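PDB 1WD5: hypothetical protein TT1426, which is of unproven function but probably transfers a phosphoribosyl group as a type I phosphoribosyltransferase. Local coordinates for residues G47-V52 with E200-E205; D5-G10 with A38-R43. All blocks are in the same frame, centred on the assembly; numbering follows the deposited sequence.

Overall arrangement
Interaction 1 lays the C-terminal helix 196-204 against strand 48-59 and is a buried, essentially apolar contact, carried by leucine, isoleucine and valine methyls. Interaction 2 joins helix 6-17 to helix 33-45 and is only partly buried, with exposed Arg43 at its margin; there the chemistry is ionic: an arginine between two carboxylates, with a glycine bringing the helices together. The two contacts have centres about 12 Å apart and meet along helix 33-45, which runs into strand 48-59. Leu49 CD2 packs 3.6 Å from Ala38 CB, and Ile202 CG2 lies 3.6 Å from Asp39 OD1, where the apolar layer of 47-52 with 200-205 borders the charged one of 5-10 with 38-43.

Interaction 1. Residues G47-V52 with E200-E205; sequences GELDVV and EAILLE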
ATOM      1  N   GLY A  47     -15.363  -5.366   5.346  1.00 20.84           N
ATOM      2  CA  GLY A  47     -15.048  -4.653   4.123  1.00 19.11           C
ATOM      3  C   GLY A  47     -14.703  -5.586   2.976  1.00 18.52           C
ATOM      4  O   GLY A  47     -14.971  -6.790   3.033  1.00 16.18           O
ATOM      5  N   GLU A  48     -14.096  -5.022   1.938  1.00 16.06           N
ATOM      6  CA  GLU A  48     -13.711  -5.774   0.749  1.00 16.94           C
ATOM      7  C   GLU A  48     -12.197  -5.707   0.525  1.00 15.92           C
ATOM      8  O   GLU A  48     -11.610  -4.628   0.511  1.00 15.47           O
ATOM      9  CB  GLU A  48     -14.457  -5.209  -0.462  1.00 19.26           C
ATOM     10  CG  GLU A  48     -13.982  -5.726  -1.806  1.00 24.00           C
ATOM     11  CD  GLU A  48     -14.916  -5.338  -2.938  1.00 26.72           C
ATOM     12  OE1 GLU A  48     -15.416  -4.194  -2.930  1.00 28.80           O
ATOM     13  OE2 GLU A  48     -15.144  -6.173  -3.839  1.00 29.58           O
ATOM     14  N   LEU A  49     -11.572  -6.865   0.338  1.00 15.12           N
ATOM     15  CA  LEU A  49     -10.126  -6.929   0.144  1.00 14.70           C
ATOM     16  C   LEU A  49      -9.678  -6.915  -1.313  1.00 13.92           C
ATOM     17  O   LEU A  49     -10.285  -7.547  -2.176  1.00 11.82           O
ATOM     18  CB  LEU A  49      -9.573  -8.179   0.839  1.00 15.62           C
ATOM     19  CG  LEU A  49      -8.075  -8.519   0.786  1.00 18.32           C
ATOM     20  CD1 LEU A  49      -7.707  -9.090  -0.567  1.00 17.66           C
ATOM     21  CD2 LEU A  49      -7.251  -7.281   1.105  1.00 14.85           C
ATOM     22  N   ASP A  50      -8.614  -6.167  -1.575  1.00 14.17           N
ATOM     23  CA  ASP A  50      -8.029  -6.099  -2.907  1.00 15.40           C
ATOM     24  C   ASP A  50      -6.577  -5.694  -2.732  1.00 15.62           C
ATOM     25  O   ASP A  50      -6.132  -5.382  -1.623  1.00 15.79           O
ATOM     26  CB  ASP A  50      -8.761  -5.088  -3.806  1.00 14.31           C
ATOM     27  CG  ASP A  50      -8.369  -5.223  -5.276  1.00 15.82           C
ATOM     28  OD1 ASP A  50      -7.661  -6.192  -5.626  1.00 13.39           O
ATOM     29  OD2 ASP A  50      -8.773  -4.368  -6.088  1.00 16.54           O
ATOM     30  N   VAL A  51      -5.832  -5.716  -3.824  1.00 15.86           N
ATOM     31  CA  VAL A  51      -4.431  -5.360  -3.771  1.00 15.41           C
ATOM     32  C   VAL A  51      -4.224  -4.046  -4.512  1.00 15.88           C
ATOM     33  O   VAL A  51      -4.960  -3.731  -5.447  1.00 16.03           O
ATOM     34  CB  VAL A  51      -3.581  -6.457  -4.436  1.00 16.36           C
ATOM     35  CG1 VAL A  51      -4.008  -6.624  -5.894  1.00 13.38           C
ATOM     36  CG2 VAL A  51      -2.115  -6.110  -4.352  1.00 15.52           C
ATOM     37  N   VAL A  52      -3.240  -3.269  -4.075  1.00 15.64           N
ATOM     38  CA  VAL A  52      -2.928  -2.019  -4.746  1.00 15.14           C
ATOM     39  C   VAL A  52      -1.650  -2.325  -5.503  1.00 16.39           C
ATOM     40  O   VAL A  52      -0.673  -2.802  -4.922  1.00 16.87           O
ATOM     41  CB  VAL A  52      -2.728  -0.842  -3.750  1.00 16.04           C
ATOM     42  CG1 VAL A  52      -1.661  -1.173  -2.728  1.00 16.01           C
ATOM     43  CG2 VAL A  52      -2.372   0.421  -4.519  1.00 13.69           C
ATOM     44  N   GLU A 200      -2.293 -14.903  -4.386  1.00 15.71           N
ATOM     45  CA  GLU A 200      -3.346 -15.336  -5.297  1.00 15.94           C
ATOM     46  C   GLU A 200      -4.417 -16.127  -4.558  1.00 15.20           C
ATOM     47  O   GLU A 200      -5.608 -15.974  -4.830  1.00 14.15           O
ATOM     48  CB  GLU A 200      -2.771 -16.200  -6.418  1.00 19.96           C
ATOM     49  CG  GLU A 200      -2.103 -15.424  -7.543  1.00 25.45           C
ATOM     50  CD  GLU A 200      -1.565 -16.339  -8.633  1.00 28.87           C
ATOM     51  OE1 GLU A 200      -2.286 -17.283  -9.030  1.00 30.72           O
ATOM     52  OE2 GLU A 200      -0.427 -16.109  -9.098  1.00 33.45           O
ATOM     53  N   ALA A 201      -3.987 -16.983  -3.636  1.00 14.67           N
ATOM     54  CA  ALA A 201      -4.915 -17.799  -2.853  1.00 14.82           C
ATOM     55  C   ALA A 201      -5.847 -16.889  -2.053  1.00 15.47           C
ATOM     56  O   ALA A 201      -7.053 -17.126  -1.976  1.00 15.04           O
ATOM     57  CB  ALA A 201      -4.143 -18.708  -1.914  1.00 13.40           C
ATOM     58  N   ILE A 202      -5.278 -15.841  -1.463  1.00 13.92           N
ATOM     59  CA  ILE A 202      -6.061 -14.896  -0.682  1.00 14.78           C
ATOM     60  C   ILE A 202      -7.032 -14.130  -1.575  1.00 15.56           C
ATOM     61  O   ILE A 202      -8.215 -14.015  -1.256  1.00 17.03           O
ATOM     62  CB  ILE A 202      -5.148 -13.898   0.047  1.00 14.59           C
ATOM     63  CG1 ILE A 202      -4.333 -14.638   1.111  1.00 15.53           C
ATOM     64  CG2 ILE A 202      -5.981 -12.792   0.679  1.00 17.23           C
ATOM     65  CD1 ILE A 202      -3.322 -13.775   1.819  1.00 14.55           C
ATOM     66  N   LEU A 203      -6.533 -13.623  -2.699  1.00 14.56           N
ATOM     67  CA  LEU A 203      -7.357 -12.864  -3.635  1.00 15.78           C
ATOM     68  C   LEU A 203      -8.543 -13.655  -4.206  1.00 17.11           C
ATOM     69  O   LEU A 203      -9.610 -13.087  -4.457  1.00 17.23           O
ATOM     70  CB  LEU A 203      -6.490 -12.344  -4.790  1.00 15.51           C
ATOM     71  CG  LEU A 203      -5.457 -11.252  -4.478  1.00 15.03           C
ATOM     72  CD1 LEU A 203      -4.649 -10.932  -5.735  1.00 15.61           C
ATOM     73  CD2 LEU A 203      -6.165 -10.003  -3.982  1.00 17.22           C
ATOM     74  N   LEU A 204      -8.348 -14.955  -4.416  1.00 16.29           N
ATOM     75  CA  LEU A 204      -9.388 -15.825  -4.969  1.00 17.60           C
ATOM     76  C   LEU A 204     -10.671 -15.841  -4.148  1.00 16.53           C
ATOM     77  O   LEU A 204     -11.768 -15.916  -4.703  1.00 15.74           O
ATOM     78  CB  LEU A 204      -8.860 -17.259  -5.108  1.00 19.50           C
ATOM     79  CG  LEU A 204      -7.973 -17.561  -6.318  1.00 23.74           C
ATOM     80  CD1 LEU A 204      -7.259 -18.894  -6.131  1.00 23.99           C
ATOM     81  CD2 LEU A 204      -8.829 -17.588  -7.579  1.00 22.63           C
ATOM     82  N   GLU A 205     -10.531 -15.776  -2.828  1.00 18.18           N
ATOM     83  CA  GLU A 205     -11.686 -15.785  -1.929  1.00 18.14           C
ATOM     84  C   GLU A 205     -12.569 -14.544  -2.088  1.00 18.57           C
ATOM     85  O   GLU A 205     -13.720 -14.533  -1.635  1.00 17.11           O
ATOM     86  CB  GLU A 205     -11.227 -15.876  -0.467  1.00 19.42           C
ATOM     87  CG  GLU A 205     -10.830 -17.269   0.023  1.00 22.10           C
ATOM     88  CD  GLU A 205     -12.007 -18.242   0.062  1.00 23.36           C
ATOM     89  OE1 GLU A 205     -12.454 -18.685  -1.015  1.00 23.98           O
ATOM     90  OE2 GLU A 205     -12.490 -18.563   1.168  1.00 21.52           O
TER
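Leu203 and Leu49 meet through their methyl ends, CD2 of Leu203 resting 3.9 Å from CD1 of Leu49, with the two side chains crossing at about a right angle. Leu49 leaves the strand toward the helix with CG anti to its backbone N (chi1 179°), and this carries CD1 across to the leucine. The same CD1 also reaches Ile202, whose CG2 is 4.3 Å away, so one methyl of the strand touches two consecutive residues of the helix. Leu203 starts out alongside the strand, but its fork bends in: CD2 sits 4.3 Å from the backbone N of Val51, while its other methyl, CD1, comes 4.4 Å from Val51 CG1. Leu203 thus spans Leu49 and Val51, which both point to the helix from this side of the strand.

Asp50, between them, starts out away from the helix, but its carboxylate turns back, OD1 coming 4.4 Å from Leu203 CD2. That oxygen takes a weak bond from Val51 N and a salt bridge from Arg110, while OD2 accepts from Ala116 N; this buried carboxylate is therefore well supplied with donors. Tyr109 and Val112 of helix 88-112 touch Leu203 as well, and Ala38 and Ala42 of helix 33-45 back Leu49. The axes of 200-204 and 48-51 come within 9.0 Å, their N-to-C directions 143° apart, nearer antiparallel than parallel. A helix laid across one face of a sheet in which 48-59 runs parallel to 26-29 is the packing of an alpha/beta fold, here consistent with that of the type I phosphoribosyltransferases.

Interaction 2. Residues D5-G10 with A38-R43; sequences DRRHAG and ADEVAR
Arg7 reaches over from helix 6-17 to a pair of carboxylates on helix 33-45. Its chain bends at chi2 (-82°), bringing the guanidinium to Asp39 and Glu40. NH1 divides its bonding between Asp39 OD2 at 2.8 Å and Glu40 OE1 at 2.9 Å, and NH2 adds a second, longer bond to the same Asp39 OD2. Both acceptors lie near the guanidinium plane, whereas each carboxylate stands almost perpendicular to it, 89° apart. Asp39 OD2 also accepts from Arg43 NE at 2.7 Å, giving that oxygen three donors from two arginines; its mate OD1 is taken by Trp206 NE1. Glu40 OE2 pairs with Arg44, so neither acid relies on Arg7 alone. A leucine in place of Arg7 would probably leave Glu40 OE1 without its salt-bridge mate and Asp39 OD2 with Arg43 as its remaining partner in this network.

Beside the charges, Gly10 lies against Glu40, its CA 5.2 Å from that of Glu40, where a CB would clash; Val41 CG2 touches Gly10 O. Asp5 caps the first helix through His8 N. Segments 6-10 and 38-43 cross at -39°; helix 33-45 meets helix 6-17 here, while its Ala38 and Ala42 pack on Val27 and Leu49 of strands 26-29 and 48-59.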
ATOM      1  N   ASP A   5       2.233 -12.810  14.524  1.00 17.31           N
ATOM      2  CA  ASP A   5       2.295 -12.933  13.070  1.00 15.89           C
ATOM      3  C   ASP A   5       1.466 -11.830  12.408  1.00 14.91           C
ATOM      4  O   ASP A   5       0.917 -10.958  13.088  1.00 13.90           O
ATOM      5  CB  ASP A   5       1.790 -14.313  12.618  1.00 17.09           C
ATOM      6  CG  ASP A   5       0.474 -14.709  13.275  1.00 19.90           C
ATOM      7  OD1 ASP A   5      -0.437 -13.859  13.369  1.00 20.08           O
ATOM      8  OD2 ASP A   5       0.345 -15.881  13.686  1.00 22.03           O
ATOM      9  N   ARG A   6       1.374 -11.867  11.084  1.00 12.53           N
ATOM     10  CA  ARG A   6       0.628 -10.851  10.353  1.00 12.60           C
ATOM     11  C   ARG A   6      -0.884 -10.853  10.617  1.00 13.03           C
ATOM     12  O   ARG A   6      -1.519  -9.803  10.559  1.00 13.23           O
ATOM     13  CB  ARG A   6       0.908 -10.974   8.853  1.00 12.31           C
ATOM     14  CG  ARG A   6       2.362 -10.673   8.460  1.00  9.08           C
ATOM     15  CD  ARG A   6       2.529 -10.717   6.947  1.00  9.64           C
ATOM     16  NE  ARG A   6       3.914 -10.530   6.504  1.00 12.27           N
ATOM     17  CZ  ARG A   6       4.842 -11.482   6.521  1.00 11.85           C
ATOM     18  NH1 ARG A   6       4.546 -12.698   6.963  1.00 10.53           N
ATOM     19  NH2 ARG A   6       6.058 -11.230   6.063  1.00 14.76           N
ATOM     20  N   ARG A   7      -1.457 -12.016  10.915  1.00 14.05           N
ATOM     21  CA  ARG A   7      -2.892 -12.097  11.207  1.00 16.71           C
ATOM     22  C   ARG A   7      -3.176 -11.396  12.534  1.00 15.77           C
ATOM     23  O   ARG A   7      -4.188 -10.710  12.686  1.00 15.75           O
ATOM     24  CB  ARG A   7      -3.347 -13.561  11.298  1.00 18.56           C
ATOM     25  CG  ARG A   7      -3.408 -14.297   9.961  1.00 21.75           C
ATOM     26  CD  ARG A   7      -4.700 -14.011   9.225  1.00 20.64           C
ATOM     27  NE  ARG A   7      -4.677 -14.476   7.840  1.00 18.83           N
ATOM     28  CZ  ARG A   7      -5.561 -14.096   6.921  1.00 17.70           C
ATOM     29  NH1 ARG A   7      -6.534 -13.259   7.255  1.00 17.34           N
ATOM     30  NH2 ARG A   7      -5.452 -14.510   5.667  1.00 15.30           N
ATOM     31  N   HIS A   8      -2.272 -11.583  13.492  1.00 15.77           N
ATOM     32  CA  HIS A   8      -2.388 -10.973  14.813  1.00 14.73           C
ATOM     33  C   HIS A   8      -2.357  -9.453  14.693  1.00 13.98           C
ATOM     34  O   HIS A   8      -3.158  -8.755  15.308  1.00 13.65           O
ATOM     35  CB  HIS A   8      -1.226 -11.422  15.700  1.00 16.01           C
ATOM     36  CG  HIS A   8      -1.258 -10.839  17.080  1.00 15.74           C
ATOM     37  ND1 HIS A   8      -0.130 -10.732  17.867  1.00 16.15           N
ATOM     38  CD2 HIS A   8      -2.284 -10.368  17.828  1.00 14.58           C
ATOM     39  CE1 HIS A   8      -0.460 -10.219  19.039  1.00 14.44           C
ATOM     40  NE2 HIS A   8      -1.761  -9.990  19.041  1.00 14.19           N
ATOM     41  N   ALA A   9      -1.419  -8.942  13.902  1.00 12.93           N
ATOM     42  CA  ALA A   9      -1.298  -7.502  13.712  1.00 11.70           C
ATOM     43  C   ALA A   9      -2.534  -6.979  12.990  1.00 12.72           C
ATOM     44  O   ALA A   9      -2.998  -5.871  13.259  1.00 14.23           O
ATOM     45  CB  ALA A   9      -0.041  -7.183  12.903  1.00 11.33           C
ATOM     46  N   GLY A  10      -3.063  -7.784  12.075  1.00 12.42           N
ATOM     47  CA  GLY A  10      -4.244  -7.383  11.331  1.00 13.54           C
ATOM     48  C   GLY A  10      -5.465  -7.238  12.222  1.00 13.38           C
ATOM     49  O   GLY A  10      -6.293  -6.349  12.013  1.00 15.95           O
ATOM     50  N   ALA A  38      -3.977  -6.995   5.395  1.00 12.59           N
ATOM     51  CA  ALA A  38      -5.153  -6.379   4.779  1.00 12.17           C
ATOM     52  C   ALA A  38      -6.372  -7.306   4.769  1.00 13.52           C
ATOM     53  O   ALA A  38      -7.503  -6.878   5.029  1.00 12.44           O
ATOM     54  CB  ALA A  38      -4.821  -5.945   3.356  1.00 10.83           C
ATOM     55  N   ASP A  39      -6.144  -8.576   4.451  1.00 14.09           N
ATOM     56  CA  ASP A  39      -7.232  -9.542   4.410  1.00 13.10           C
ATOM     57  C   ASP A  39      -7.879  -9.681   5.789  1.00 14.11           C
ATOM     58  O   ASP A  39      -9.104  -9.736   5.903  1.00 13.96           O
ATOM     59  CB  ASP A  39      -6.716 -10.909   3.948  1.00 13.04           C
ATOM     60  CG  ASP A  39      -7.817 -11.953   3.885  1.00 15.94           C
ATOM     61  OD1 ASP A  39      -8.620 -11.922   2.931  1.00 19.66           O
ATOM     62  OD2 ASP A  39      -7.891 -12.799   4.799  1.00 18.14           O
ATOM     63  N   GLU A  40      -7.058  -9.743   6.836  1.00 11.82           N
ATOM     64  CA  GLU A  40      -7.590  -9.880   8.188  1.00 12.39           C
ATOM     65  C   GLU A  40      -8.403  -8.635   8.541  1.00 12.61           C
ATOM     66  O   GLU A  40      -9.465  -8.733   9.146  1.00 12.21           O
ATOM     67  CB  GLU A  40      -6.448 -10.077   9.191  1.00 14.15           C
ATOM     68  CG  GLU A  40      -6.879 -10.430  10.624  1.00 15.98           C
ATOM     69  CD  GLU A  40      -7.667 -11.732  10.715  1.00 18.92           C
ATOM     70  OE1 GLU A  40      -7.414 -12.651   9.903  1.00 19.20           O
ATOM     71  OE2 GLU A  40      -8.533 -11.845  11.610  1.00 20.14           O
ATOM     72  N   VAL A  41      -7.909  -7.461   8.150  1.00 12.48           N
ATOM     73  CA  VAL A  41      -8.622  -6.216   8.438  1.00 11.02           C
ATOM     74  C   VAL A  41      -9.969  -6.210   7.726  1.00 11.52           C
ATOM     75  O   VAL A  41     -10.996  -5.911   8.327  1.00 12.44           O
ATOM     76  CB  VAL A  41      -7.821  -4.976   7.974  1.00 11.65           C
ATOM     77  CG1 VAL A  41      -8.710  -3.734   8.019  1.00 11.21           C
ATOM     78  CG2 VAL A  41      -6.606  -4.775   8.868  1.00  9.13           C
ATOM     79  N   ALA A  42      -9.958  -6.550   6.443  1.00 11.23           N
ATOM     80  CA  ALA A  42     -11.180  -6.575   5.652  1.00 11.69           C
ATOM     81  C   ALA A  42     -12.221  -7.510   6.265  1.00 12.94           C
ATOM     82  O   ALA A  42     -13.408  -7.185   6.303  1.00 12.64           O
ATOM     83  CB  ALA A  42     -10.867  -7.002   4.219  1.00 11.23           C
ATOM     84  N   ARG A  43     -11.780  -8.665   6.753  1.00 12.38           N
ATOM     85  CA  ARG A  43     -12.707  -9.620   7.360  1.00 13.47           C
ATOM     86  C   ARG A  43     -13.274  -9.122   8.690  1.00 15.26           C
ATOM     87  O   ARG A  43     -14.436  -9.380   9.009  1.00 16.91           O
ATOM     88  CB  ARG A  43     -12.016 -10.977   7.555  1.00 10.89           C
ATOM     89  CG  ARG A  43     -11.656 -11.663   6.243  1.00 10.62           C
ATOM     90  CD  ARG A  43     -10.801 -12.921   6.435  1.00 11.75           C
ATOM     91  NE  ARG A  43     -10.500 -13.515   5.133  1.00 11.92           N
ATOM     92  CZ  ARG A  43     -11.393 -14.161   4.392  1.00 15.10           C
ATOM     93  NH1 ARG A  43     -12.637 -14.310   4.834  1.00 14.58           N
ATOM     94  NH2 ARG A  43     -11.060 -14.620   3.194  1.00 13.49           N
TER